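PDB 1M1F: Kid toxin protein from Escherichia coli, which acts as the toxin of a plasmid-maintenance toxin-antitoxin system, is probably an endoribonuclease, and is neutralised by its cognate antitoxin PemI. Local coordinates for residues 7-12 against 78-83; 23-28 against 40-45; 55-60 against 73-78; 64-69 against 92-97. One frame throughout, in Å; residues are numbered along the deposited sequence.

Interactions 1, 2 and 3 are built on one antiparallel sheet, while interaction 4 fastens a loop to the start of helix 95-106. Interaction 2, about 2 Å from the centre of the chain, pairs the two middle strands. On one side W7 O meets V25 N of interaction 2 at 2.8 Å; on the other, R73 N of interaction 3 meets P44 O at 2.8 Å. Interactions 1 and 3 share R78, yet their centres lie about 17 Å apart, on opposite sides of the chain's centre. Interaction 4 packs on interaction 2 through L26 CD1 and V93 CG2, 3.9 Å apart. Interactions 1, 2 and 3 also touch the second subunit.

Interaction 1: residues 7-12 against 78-83; sequences WLVSLD and RTIDMK
Two parts of the sheet, strand 5-10 with the turn after it and the end of strand 71-79 running into helix 82-85, meet here through side chains, with no backbone pairing between them; V9 CA and M82 CA, the closest such pair, stand 7.4 Å apart. M82 touches both W7 and V9. With CG anti to the backbone N, chi1 -169° puts M82 CG 3.6 Å from W7 CE3, and the bends at chi2 and chi3 fold M82 CE back to 3.6 Å from W7 CB. The sulfur lies 4.8 Å from the centroid of the six-membered ring in an oblique Met-aromatic contact, and also rests against V9, SD to CB 3.8 Å. The indole N-H of W7 is taken by E5. Next along, V9 CG1 and I80 CD1 meet tip to tip at 3.9 Å. At the far end the extended side chain of R78 runs past L11 in the opposite direction and gives NH1 to L11 O at 2.9 Å; the oxygen lies in the guanidinium plane and offers a lone pair in its carbonyl plane, while NH2 adds a weak second bond. L11 lies in the turn after strand 5-10, where R85 also binds the S10 and D12 carbonyls. V25 and V42 join V9, I80 and M82 in the hydrophobic interior of the SH3-like barrel of PemK/MazF toxins.

Interaction 2: residues 23-28 against 40-45; sequences RPVLIV and PVVVPV
Strands 23-27 and 41-45 run antiparallel, with 140° between their directions and 4.4 Å between their axes at closest approach. L26 and V43 form the hydrogen-bonded pair, L26 N to V43 O at 2.8 Å and V43 N to L26 O at 3.0 Å. V25 with P44 and I27 with V42 are the flanking non-hydrogen-bonded pairs. Further bonds from V45 N to P24 O and from V28 N to V41 O extend the pairing at both ends. P44 has no N-H to give, but its non-hydrogen-bonded position asks for none from this neighbour. These are the two middle strands of the SH3-like sheet, with 5-10 beyond one and 71-79 beyond the other, and helix 31-37 lies in the connection between them. On the face carrying V25, I27, V42 and P44, the branches of V25 and V42 cross at a slant, V25 CG2 lying 3.8 Å from V42 CB. The other face carries L26 and V43, with L26 CB against V43 CG2 at 4.0 Å; the V28 side chain crosses that of V43 at about a right angle, CG2 against CG2. This face is covered by helix 95-106, where M98 and V101 meet L26 and L102 and L105 meet V28. At the N-terminal end of strand 23-27, beside the C-terminal end of strand 41-45, R23 bends at chi3 (57°), turning its guanidinium back so that NH1 reaches V45 O at 3.0 Å. The oxygen sits in the guanidinium plane, and the N-H points at it fairly straight (162°). R23 NE binds Q20 O.

Interaction 3: residues 55-60 against 73-78; sequences AGFAVS and RCDQPR
F57 and C74 carry the tight part of this contact. C74 N donates to F57 O at 3.0 Å, and the same oxygen has C74 CB 3.3 Å away. C74 SG, turned beside its own backbone N (chi1 -58°), meets V59 CG2 at 3.8 Å. Beyond it the CB of D75 lies against the root of the F57 ring, 3.6 Å from CG. Ring and carboxylate are turned almost alike, their planes 6° apart, although the two side chains approach at a slant. R73 holds the carboxylate flat by a side-on, two-nitrogen grip: NE binds OD1 at 3.0 Å and NH2 binds OD2 at 2.7 Å, each oxygen accepting on its syn lone pair. The salt bridge lies within the type I turn R73-Q76. The looser side holds A58 and R73, a non-hydrogen-bonded antiparallel pair, where A58 CB comes only to 4.4 Å from R73 CD. The type II' turn A55-A58 leads into this pair, its exposed A55 and G56 lying clear of segment 73-78. The F57 ring meets F33 of the second subunit nearly at right angles. Strand 58-60 is an edge strand of the sheet within this chain; V101 and R104 of helix 95-106 pack on C74, while R73 lies against P44 and T46 of strand 41-46.

Interaction 4: residues 64-69 against 92-97; sequences VGIRTT and RVPETI
Apolar contacts between V64 and I66 of loop 64-69 and V93, P94 and I97 of 92-97 join that loop to the start of helix 95-106; no hydrogen bond crosses between them. The ring of P94 is met by both loop residues. V64 crosses it at about a right angle, CB to P94 CG 4.0 Å, while I66 reaches P94 CD with CG2 at 3.9 Å. V64 also sends CG1, anti to its carbonyl carbon (chi1 -51°), to I97 CD1 at 3.9 Å. I66 and V93 lie side by side and point the same way, with CD1 and CG1 4.2 Å apart. Among contacts to polar atoms, I66 CG2 rests 3.6 Å from R92 O, and V64 O faces P94 CG. The one salt bridge lies within 92-97: R92 NH2 to E95 OE2, 3.1 Å. E91 ties the loop down from the adjoining strand, accepting a bond from R67 N and pairing with T68 OG1. I6 and L61 pack beside I66. P94 is at the N-cap position of helix 95-106, and the contact packs the loop between strands 58-60 and 71-79 against that helix N-terminus in the PemK/MazF fold.

Interaction 1: residues 7-12 against 78-83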
loop_
_atom_site.group_PDB
_atom_site.type_symbol
_atom_site.label_atom_id
_atom_site.label_comp_id
_atom_site.label_asym_id
_atom_site.label_seq_id
_atom_site.Cartn_x
_atom_site.Cartn_y
_atom_site.Cartn_z
ATOM N N TRP A 7 -7.884 -1.220 13.291
ATOM C CA TRP A 7 -8.808 -0.086 13.272
ATOM C C TRP A 7 -9.975 -0.387 12.351
ATOM O O TRP A 7 -9.795 -0.991 11.295
ATOM C CB TRP A 7 -8.104 1.195 12.796
ATOM C CG TRP A 7 -7.116 1.768 13.763
ATOM C CD1 TRP A 7 -6.026 1.144 14.285
ATOM C CD2 TRP A 7 -7.140 3.076 14.344
ATOM N NE1 TRP A 7 -5.363 1.980 15.152
ATOM C CE2 TRP A 7 -6.027 3.176 15.200
ATOM C CE3 TRP A 7 -7.987 4.182 14.217
ATOM C CZ2 TRP A 7 -5.748 4.323 15.928
ATOM C CZ3 TRP A 7 -7.710 5.320 14.942
ATOM C CH2 TRP A 7 -6.595 5.386 15.778
ATOM N N LEU A 8 -11.177 0.024 12.748
ATOM C CA LEU A 8 -12.350 -0.082 11.894
ATOM C C LEU A 8 -12.455 1.203 11.077
ATOM O O LEU A 8 -12.534 2.288 11.643
ATOM C CB LEU A 8 -13.597 -0.258 12.749
ATOM C CG LEU A 8 -14.900 -0.404 11.961
ATOM C CD1 LEU A 8 -14.944 -1.668 11.151
ATOM C CD2 LEU A 8 -16.100 -0.325 12.901
ATOM N N VAL A 9 -12.476 1.084 9.753
ATOM C CA VAL A 9 -12.480 2.272 8.908
ATOM C C VAL A 9 -13.124 2.009 7.559
ATOM O O VAL A 9 -13.066 0.896 7.035
ATOM C CB VAL A 9 -11.013 2.797 8.731
ATOM C CG1 VAL A 9 -10.145 1.821 7.919
ATOM C CG2 VAL A 9 -10.999 4.208 8.138
ATOM N N SER A 10 -13.754 3.052 7.008
ATOM C CA SER A 10 -14.286 2.997 5.653
ATOM C C SER A 10 -13.183 3.115 4.616
ATOM O O SER A 10 -12.403 4.057 4.644
ATOM C CB SER A 10 -15.290 4.121 5.413
ATOM O OG SER A 10 -15.777 4.050 4.078
ATOM N N LEU A 11 -13.154 2.155 3.705
ATOM C CA LEU A 11 -12.217 2.163 2.581
ATOM C C LEU A 11 -12.846 2.721 1.306
ATOM O O LEU A 11 -12.180 2.825 0.276
ATOM C CB LEU A 11 -11.747 0.736 2.310
ATOM C CG LEU A 11 -10.946 0.066 3.430
ATOM C CD1 LEU A 11 -10.605 -1.376 3.083
ATOM C CD2 LEU A 11 -9.689 0.867 3.713
ATOM N N ASP A 12 -14.120 3.088 1.375
ATOM C CA ASP A 12 -14.841 3.570 0.200
ATOM C C ASP A 12 -14.551 5.049 -0.051
ATOM O O ASP A 12 -14.137 5.763 0.858
ATOM C CB ASP A 12 -16.349 3.352 0.386
ATOM C CG ASP A 12 -16.732 1.882 0.488
ATOM O OD1 ASP A 12 -16.169 1.023 -0.233
ATOM O OD2 ASP A 12 -17.620 1.484 1.282
ATOM N N ARG A 78 -2.566 -0.280 1.619
ATOM C CA ARG A 78 -3.070 1.011 1.214
ATOM C C ARG A 78 -2.691 2.064 2.228
ATOM O O ARG A 78 -2.802 1.845 3.436
ATOM C CB ARG A 78 -4.578 0.933 1.160
ATOM C CG ARG A 78 -5.230 2.048 0.555
ATOM C CD ARG A 78 -6.609 1.683 0.096
ATOM N NE ARG A 78 -7.312 2.912 -0.037
ATOM C CZ ARG A 78 -8.615 3.034 -0.096
ATOM N NH1 ARG A 78 -9.412 1.974 -0.093
ATOM N NH2 ARG A 78 -9.102 4.247 -0.180
ATOM N N THR A 79 -2.257 3.213 1.733
ATOM C CA THR A 79 -1.966 4.363 2.562
ATOM C C THR A 79 -3.265 5.134 2.732
ATOM O O THR A 79 -3.896 5.501 1.742
ATOM C CB THR A 79 -0.925 5.227 1.852
ATOM O OG1 THR A 79 0.301 4.485 1.728
ATOM C CG2 THR A 79 -0.594 6.456 2.656
ATOM N N ILE A 80 -3.681 5.363 3.972
ATOM C CA ILE A 80 -4.938 6.079 4.207
ATOM C C ILE A 80 -4.803 7.158 5.263
ATOM O O ILE A 80 -3.976 7.077 6.168
ATOM C CB ILE A 80 -6.098 5.097 4.599
ATOM C CG1 ILE A 80 -5.789 4.343 5.897
ATOM C CG2 ILE A 80 -6.392 4.121 3.455
ATOM C CD1 ILE A 80 -6.998 3.586 6.464
ATOM N N ASP A 81 -5.650 8.173 5.129
ATOM C CA ASP A 81 -5.737 9.219 6.125
ATOM C C ASP A 81 -6.771 8.721 7.127
ATOM O O ASP A 81 -7.972 8.905 6.947
ATOM C CB ASP A 81 -6.173 10.524 5.474
ATOM C CG ASP A 81 -6.117 11.694 6.418
ATOM O OD1 ASP A 81 -6.247 11.492 7.649
ATOM O OD2 ASP A 81 -5.947 12.856 5.992
ATOM N N MET A 82 -6.291 8.026 8.153
ATOM C CA MET A 82 -7.167 7.411 9.149
ATOM C C MET A 82 -8.045 8.424 9.860
ATOM O O MET A 82 -9.225 8.166 10.089
ATOM C CB MET A 82 -6.337 6.639 10.175
ATOM C CG MET A 82 -7.172 5.757 11.101
ATOM S SD MET A 82 -7.816 4.218 10.331
ATOM C CE MET A 82 -6.243 3.132 10.423
ATOM N N LYS A 83 -7.458 9.564 10.203
ATOM C CA LYS A 83 -8.179 10.616 10.895
ATOM C C LYS A 83 -9.281 11.183 10.004
ATOM O O LYS A 83 -10.438 11.271 10.419
ATOM C CB LYS A 83 -7.218 11.699 11.335
#

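Interaction 2: residues 23-28 against 40-45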
loop_
_atom_site.group_PDB
_atom_site.type_symbol
_atom_site.label_atom_id
_atom_site.label_comp_id
_atom_site.label_asym_id
_atom_site.label_seq_id
_atom_site.Cartn_x
_atom_site.Cartn_y
_atom_site.Cartn_z
ATOM N N ARG A 23 -14.414 -1.827 7.263
ATOM C CA ARG A 23 -13.924 -3.079 7.804
ATOM C C ARG A 23 -12.682 -2.838 8.635
ATOM O O ARG A 23 -12.086 -1.762 8.605
ATOM C CB ARG A 23 -13.604 -4.042 6.660
ATOM C CG ARG A 23 -12.492 -3.566 5.753
ATOM C CD ARG A 23 -12.212 -4.489 4.582
ATOM N NE ARG A 23 -13.392 -4.730 3.756
ATOM C CZ ARG A 23 -14.105 -5.850 3.752
ATOM N NH1 ARG A 23 -13.781 -6.883 4.521
ATOM N NH2 ARG A 23 -15.164 -5.945 2.960
ATOM N N PRO A 24 -12.291 -3.846 9.398
ATOM C CA PRO A 24 -11.053 -3.755 10.164
ATOM C C PRO A 24 -9.869 -3.735 9.217
ATOM O O PRO A 24 -9.886 -4.396 8.168
ATOM C CB PRO A 24 -11.047 -5.042 11.002
ATOM C CG PRO A 24 -12.413 -5.607 10.882
ATOM C CD PRO A 24 -12.972 -5.130 9.600
ATOM N N VAL A 25 -8.876 -2.946 9.590
ATOM C CA VAL A 25 -7.608 -2.895 8.879
ATOM C C VAL A 25 -6.484 -2.972 9.905
ATOM O O VAL A 25 -6.652 -2.566 11.060
ATOM C CB VAL A 25 -7.442 -1.631 7.988
ATOM C CG1 VAL A 25 -8.586 -1.499 6.993
ATOM C CG2 VAL A 25 -7.305 -0.388 8.824
ATOM N N LEU A 26 -5.350 -3.525 9.493
ATOM C CA LEU A 26 -4.187 -3.687 10.358
ATOM C C LEU A 26 -3.113 -2.679 9.992
ATOM O O LEU A 26 -2.720 -2.597 8.832
ATOM C CB LEU A 26 -3.637 -5.107 10.211
ATOM C CG LEU A 26 -2.392 -5.473 11.019
ATOM C CD1 LEU A 26 -2.683 -5.369 12.512
ATOM C CD2 LEU A 26 -1.913 -6.862 10.653
ATOM N N ILE A 27 -2.627 -1.919 10.969
ATOM C CA ILE A 27 -1.594 -0.918 10.715
ATOM C C ILE A 27 -0.233 -1.579 10.551
ATOM O O ILE A 27 0.217 -2.344 11.400
ATOM C CB ILE A 27 -1.581 0.153 11.836
ATOM C CG1 ILE A 27 -2.935 0.892 11.858
ATOM C CG2 ILE A 27 -0.415 1.132 11.636
ATOM C CD1 ILE A 27 -3.046 2.081 12.811
ATOM N N VAL A 28 0.410 -1.279 9.429
ATOM C CA VAL A 28 1.721 -1.819 9.067
ATOM C C VAL A 28 2.890 -0.944 9.515
ATOM O O VAL A 28 3.939 -1.451 9.900
ATOM C CB VAL A 28 1.798 -1.976 7.519
ATOM C CG1 VAL A 28 3.192 -2.367 7.036
ATOM C CG2 VAL A 28 0.762 -2.987 7.045
ATOM N N PRO A 40 -0.959 6.417 7.689
ATOM C CA PRO A 40 -0.489 5.050 7.916
ATOM C C PRO A 40 -0.730 4.155 6.708
ATOM O O PRO A 40 -1.671 4.358 5.944
ATOM C CB PRO A 40 -1.362 4.574 9.083
ATOM C CG PRO A 40 -2.583 5.422 8.974
ATOM C CD PRO A 40 -2.056 6.775 8.606
ATOM N N VAL A 41 0.135 3.161 6.557
ATOM C CA VAL A 41 -0.090 2.098 5.604
ATOM C C VAL A 41 -0.788 0.962 6.362
ATOM O O VAL A 41 -0.361 0.574 7.452
ATOM C CB VAL A 41 1.228 1.589 4.967
ATOM C CG1 VAL A 41 0.925 0.477 3.982
ATOM C CG2 VAL A 41 1.960 2.736 4.292
ATOM N N VAL A 42 -1.864 0.451 5.776
ATOM C CA VAL A 42 -2.672 -0.597 6.378
ATOM C C VAL A 42 -2.937 -1.719 5.386
ATOM O O VAL A 42 -2.800 -1.545 4.174
ATOM C CB VAL A 42 -4.054 -0.039 6.874
ATOM C CG1 VAL A 42 -3.858 1.206 7.705
ATOM C CG2 VAL A 42 -4.992 0.245 5.708
ATOM N N VAL A 43 -3.302 -2.886 5.916
ATOM C CA VAL A 43 -3.789 -3.990 5.088
ATOM C C VAL A 43 -5.168 -4.398 5.623
ATOM O O VAL A 43 -5.396 -4.412 6.840
ATOM C CB VAL A 43 -2.822 -5.185 5.033
ATOM C CG1 VAL A 43 -1.660 -4.869 4.113
ATOM C CG2 VAL A 43 -2.328 -5.593 6.416
ATOM N N PRO A 44 -6.102 -4.712 4.732
ATOM C CA PRO A 44 -7.470 -5.002 5.165
ATOM C C PRO A 44 -7.698 -6.416 5.667
ATOM O O PRO A 44 -7.007 -7.351 5.273
ATOM C CB PRO A 44 -8.272 -4.788 3.890
ATOM C CG PRO A 44 -7.327 -5.168 2.797
ATOM C CD PRO A 44 -5.954 -4.802 3.273
ATOM N N VAL A 45 -8.697 -6.553 6.534
ATOM C CA VAL A 45 -9.143 -7.842 7.048
ATOM C C VAL A 45 -10.462 -8.196 6.376
ATOM O O VAL A 45 -11.362 -7.351 6.289
ATOM C CB VAL A 45 -9.369 -7.779 8.564
ATOM C CG1 VAL A 45 -9.939 -9.089 9.098
ATOM C CG2 VAL A 45 -8.082 -7.421 9.260
#

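Interaction 3: residues 55-60 against 73-78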
loop_
_atom_site.group_PDB
_atom_site.type_symbol
_atom_site.label_atom_id
_atom_site.label_comp_id
_atom_site.label_asym_id
_atom_site.label_seq_id
_atom_site.Cartn_x
_atom_site.Cartn_y
_atom_site.Cartn_z
ATOM N N ALA A 55 -2.827 -18.937 3.968
ATOM C CA ALA A 55 -2.497 -19.459 2.657
ATOM C C ALA A 55 -2.108 -18.289 1.769
ATOM O O ALA A 55 -2.877 -17.343 1.603
ATOM C CB ALA A 55 -3.681 -20.199 2.083
ATOM N N GLY A 56 -0.907 -18.333 1.218
ATOM C CA GLY A 56 -0.437 -17.262 0.362
ATOM C C GLY A 56 -0.422 -15.947 1.114
ATOM O O GLY A 56 0.078 -15.880 2.226
ATOM N N PHE A 57 -0.984 -14.898 0.521
ATOM C CA PHE A 57 -0.996 -13.568 1.155
ATOM C C PHE A 57 -2.030 -13.408 2.263
ATOM O O PHE A 57 -2.056 -12.380 2.938
ATOM C CB PHE A 57 -1.189 -12.477 0.101
ATOM C CG PHE A 57 0.009 -12.287 -0.791
ATOM C CD1 PHE A 57 1.177 -11.728 -0.310
ATOM C CD2 PHE A 57 -0.040 -12.667 -2.115
ATOM C CE1 PHE A 57 2.263 -11.551 -1.132
ATOM C CE2 PHE A 57 1.053 -12.495 -2.935
ATOM C CZ PHE A 57 2.196 -11.939 -2.444
ATOM N N ALA A 58 -2.873 -14.410 2.466
ATOM C CA ALA A 58 -3.914 -14.344 3.484
ATOM C C ALA A 58 -3.446 -14.972 4.794
ATOM O O ALA A 58 -3.185 -16.170 4.858
ATOM C CB ALA A 58 -5.163 -15.026 2.982
ATOM N N VAL A 59 -3.321 -14.158 5.835
ATOM C CA VAL A 59 -2.867 -14.617 7.138
ATOM C C VAL A 59 -4.035 -14.692 8.094
ATOM O O VAL A 59 -4.706 -13.700 8.348
ATOM C CB VAL A 59 -1.797 -13.666 7.697
ATOM C CG1 VAL A 59 -1.433 -14.055 9.114
ATOM C CG2 VAL A 59 -0.570 -13.669 6.797
ATOM N N SER A 60 -4.273 -15.882 8.623
ATOM C CA SER A 60 -5.411 -16.107 9.490
ATOM C C SER A 60 -5.263 -15.463 10.867
ATOM O O SER A 60 -4.178 -15.465 11.455
ATOM C CB SER A 60 -5.639 -17.614 9.651
ATOM O OG SER A 60 -6.704 -17.850 10.550
ATOM N N ARG A 73 -5.384 -9.548 4.489
ATOM C CA ARG A 73 -5.048 -9.604 3.070
ATOM C C ARG A 73 -3.785 -8.793 2.822
ATOM O O ARG A 73 -3.839 -7.590 2.522
ATOM C CB ARG A 73 -6.226 -9.105 2.235
ATOM C CG ARG A 73 -7.417 -10.055 2.265
ATOM C CD ARG A 73 -7.178 -11.364 1.521
ATOM N NE ARG A 73 -6.601 -11.142 0.189
ATOM C CZ ARG A 73 -7.255 -11.299 -0.961
ATOM N NH1 ARG A 73 -8.520 -11.703 -0.971
ATOM N NH2 ARG A 73 -6.636 -11.067 -2.116
ATOM N N CYS A 74 -2.644 -9.462 2.947
ATOM C CA CYS A 74 -1.350 -8.797 2.887
ATOM C C CYS A 74 -0.999 -8.312 1.495
ATOM O O CYS A 74 -0.070 -7.525 1.326
ATOM C CB CYS A 74 -0.248 -9.720 3.407
ATOM S SG CYS A 74 -0.479 -10.302 5.096
ATOM N N ASP A 75 -1.740 -8.791 0.505
ATOM C CA ASP A 75 -1.548 -8.369 -0.877
ATOM C C ASP A 75 -2.221 -7.038 -1.211
ATOM O O ASP A 75 -2.070 -6.566 -2.334
ATOM C CB ASP A 75 -2.008 -9.448 -1.866
ATOM C CG ASP A 75 -3.404 -9.977 -1.594
ATOM O OD1 ASP A 75 -3.941 -9.828 -0.478
ATOM O OD2 ASP A 75 -4.036 -10.613 -2.468
ATOM N N GLN A 76 -2.931 -6.414 -0.269
ATOM C CA GLN A 76 -3.630 -5.168 -0.591
ATOM C C GLN A 76 -3.293 -4.010 0.341
ATOM O O GLN A 76 -4.186 -3.388 0.926
ATOM C CB GLN A 76 -5.157 -5.375 -0.632
ATOM C CG GLN A 76 -5.635 -6.328 -1.746
ATOM C CD GLN A 76 -7.109 -6.122 -2.220
ATOM O OE1 GLN A 76 -7.835 -7.110 -2.387
ATOM N NE2 GLN A 76 -7.515 -4.870 -2.502
ATOM N N PRO A 77 -2.020 -3.656 0.468
ATOM C CA PRO A 77 -1.679 -2.510 1.312
ATOM C C PRO A 77 -2.224 -1.203 0.734
ATOM O O PRO A 77 -2.293 -1.032 -0.492
ATOM C CB PRO A 77 -0.157 -2.514 1.290
ATOM C CG PRO A 77 0.184 -3.156 -0.018
ATOM C CD PRO A 77 -0.819 -4.254 -0.162
ATOM N N ARG A 78 -2.566 -0.280 1.619
ATOM C CA ARG A 78 -3.070 1.011 1.214
ATOM C C ARG A 78 -2.691 2.064 2.228
ATOM O O ARG A 78 -2.802 1.845 3.436
ATOM C CB ARG A 78 -4.578 0.933 1.160
ATOM C CG ARG A 78 -5.230 2.048 0.555
ATOM C CD ARG A 78 -6.609 1.683 0.096
ATOM N NE ARG A 78 -7.312 2.912 -0.037
ATOM C CZ ARG A 78 -8.615 3.034 -0.096
ATOM N NH1 ARG A 78 -9.412 1.974 -0.093
ATOM N NH2 ARG A 78 -9.102 4.247 -0.180
#

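Interaction 4: residues 64-69 against 92-97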
loop_
_atom_site.group_PDB
_atom_site.type_symbol
_atom_site.label_atom_id
_atom_site.label_comp_id
_atom_site.label_asym_id
_atom_site.label_seq_id
_atom_site.Cartn_x
_atom_site.Cartn_y
_atom_site.Cartn_z
ATOM N N VAL A 64 -5.815 -16.706 18.081
ATOM C CA VAL A 64 -4.776 -15.856 18.666
ATOM C C VAL A 64 -5.256 -14.969 19.825
ATOM O O VAL A 64 -4.496 -14.164 20.339
ATOM C CB VAL A 64 -4.056 -15.007 17.561
ATOM C CG1 VAL A 64 -3.593 -15.906 16.436
ATOM C CG2 VAL A 64 -4.953 -13.928 16.992
ATOM N N GLY A 65 -6.515 -15.104 20.223
ATOM C CA GLY A 65 -7.032 -14.389 21.377
ATOM C C GLY A 65 -7.568 -12.992 21.135
ATOM O O GLY A 65 -7.767 -12.242 22.086
ATOM N N ILE A 66 -7.787 -12.623 19.879
ATOM C CA ILE A 66 -8.353 -11.303 19.589
ATOM C C ILE A 66 -9.831 -11.409 19.218
ATOM O O ILE A 66 -10.358 -12.497 19.014
ATOM C CB ILE A 66 -7.548 -10.593 18.492
ATOM C CG1 ILE A 66 -7.674 -11.328 17.157
ATOM C CG2 ILE A 66 -6.089 -10.482 18.919
ATOM C CD1 ILE A 66 -7.175 -10.527 15.982
ATOM N N ARG A 67 -10.497 -10.267 19.137
ATOM C CA ARG A 67 -11.921 -10.231 18.835
ATOM C C ARG A 67 -12.165 -10.293 17.330
ATOM O O ARG A 67 -13.107 -10.931 16.869
ATOM C CB ARG A 67 -12.539 -8.976 19.400
ATOM N N THR A 68 -11.328 -9.598 16.566
ATOM C CA THR A 68 -11.487 -9.546 15.118
ATOM C C THR A 68 -11.280 -10.907 14.481
ATOM O O THR A 68 -10.319 -11.595 14.806
ATOM C CB THR A 68 -10.481 -8.549 14.541
ATOM O OG1 THR A 68 -10.743 -7.236 15.059
ATOM C CG2 THR A 68 -10.634 -8.399 13.037
ATOM N N THR A 69 -12.178 -11.282 13.574
ATOM C CA THR A 69 -12.091 -12.563 12.887
ATOM C C THR A 69 -11.695 -12.386 11.431
ATOM O O THR A 69 -11.738 -11.274 10.886
ATOM C CB THR A 69 -13.445 -13.307 12.938
ATOM O OG1 THR A 69 -14.475 -12.477 12.391
ATOM C CG2 THR A 69 -13.873 -13.571 14.384
ATOM N N ARG A 92 -5.177 -4.750 19.451
ATOM C CA ARG A 92 -3.885 -5.040 18.858
ATOM C C ARG A 92 -3.785 -6.513 18.566
ATOM O O ARG A 92 -4.366 -7.332 19.286
ATOM C CB ARG A 92 -2.747 -4.782 19.830
ATOM C CG ARG A 92 -2.629 -3.470 20.524
ATOM C CD ARG A 92 -1.233 -3.382 21.140
ATOM N NE ARG A 92 -0.319 -3.956 20.158
ATOM C CZ ARG A 92 0.796 -3.407 19.696
ATOM N NH1 ARG A 92 1.264 -2.266 20.185
ATOM N NH2 ARG A 92 1.467 -4.051 18.755
ATOM N N VAL A 93 -2.996 -6.876 17.562
ATOM C CA VAL A 93 -2.725 -8.282 17.311
ATOM C C VAL A 93 -1.413 -8.659 17.995
ATOM O O VAL A 93 -0.571 -7.805 18.236
ATOM C CB VAL A 93 -2.588 -8.600 15.805
ATOM C CG1 VAL A 93 -3.851 -8.214 15.073
ATOM C CG2 VAL A 93 -1.361 -7.920 15.172
ATOM N N PRO A 94 -1.238 -9.939 18.317
ATOM C CA PRO A 94 0.050 -10.412 18.834
ATOM C C PRO A 94 1.176 -10.184 17.830
ATOM O O PRO A 94 0.935 -10.169 16.616
ATOM C CB PRO A 94 -0.170 -11.919 19.033
ATOM C CG PRO A 94 -1.611 -12.144 18.980
ATOM C CD PRO A 94 -2.249 -11.007 18.255
ATOM N N GLU A 95 2.399 -10.026 18.334
ATOM C CA GLU A 95 3.555 -9.818 17.469
ATOM C C GLU A 95 3.758 -10.966 16.486
ATOM O O GLU A 95 4.220 -10.736 15.379
ATOM C CB GLU A 95 4.833 -9.546 18.283
ATOM C CG GLU A 95 4.839 -8.235 19.058
ATOM C CD GLU A 95 4.552 -7.013 18.202
ATOM O OE1 GLU A 95 5.105 -6.910 17.082
ATOM O OE2 GLU A 95 3.774 -6.148 18.654
ATOM N N THR A 96 3.409 -12.193 16.851
ATOM C CA THR A 96 3.537 -13.280 15.902
ATOM C C THR A 96 2.736 -13.005 14.623
ATOM O O THR A 96 3.234 -13.223 13.525
ATOM C CB THR A 96 3.085 -14.600 16.511
ATOM O OG1 THR A 96 1.841 -14.405 17.190
ATOM C CG2 THR A 96 4.060 -15.090 17.587
ATOM N N ILE A 97 1.489 -12.557 14.763
ATOM C CA ILE A 97 0.667 -12.233 13.594
ATOM C C ILE A 97 1.299 -11.095 12.815
ATOM O O ILE A 97 1.434 -11.160 11.595
ATOM C CB ILE A 97 -0.766 -11.809 14.007
ATOM C CG1 ILE A 97 -1.567 -13.000 14.540
ATOM C CG2 ILE A 97 -1.500 -11.148 12.833
ATOM C CD1 ILE A 97 -1.750 -14.136 13.555
#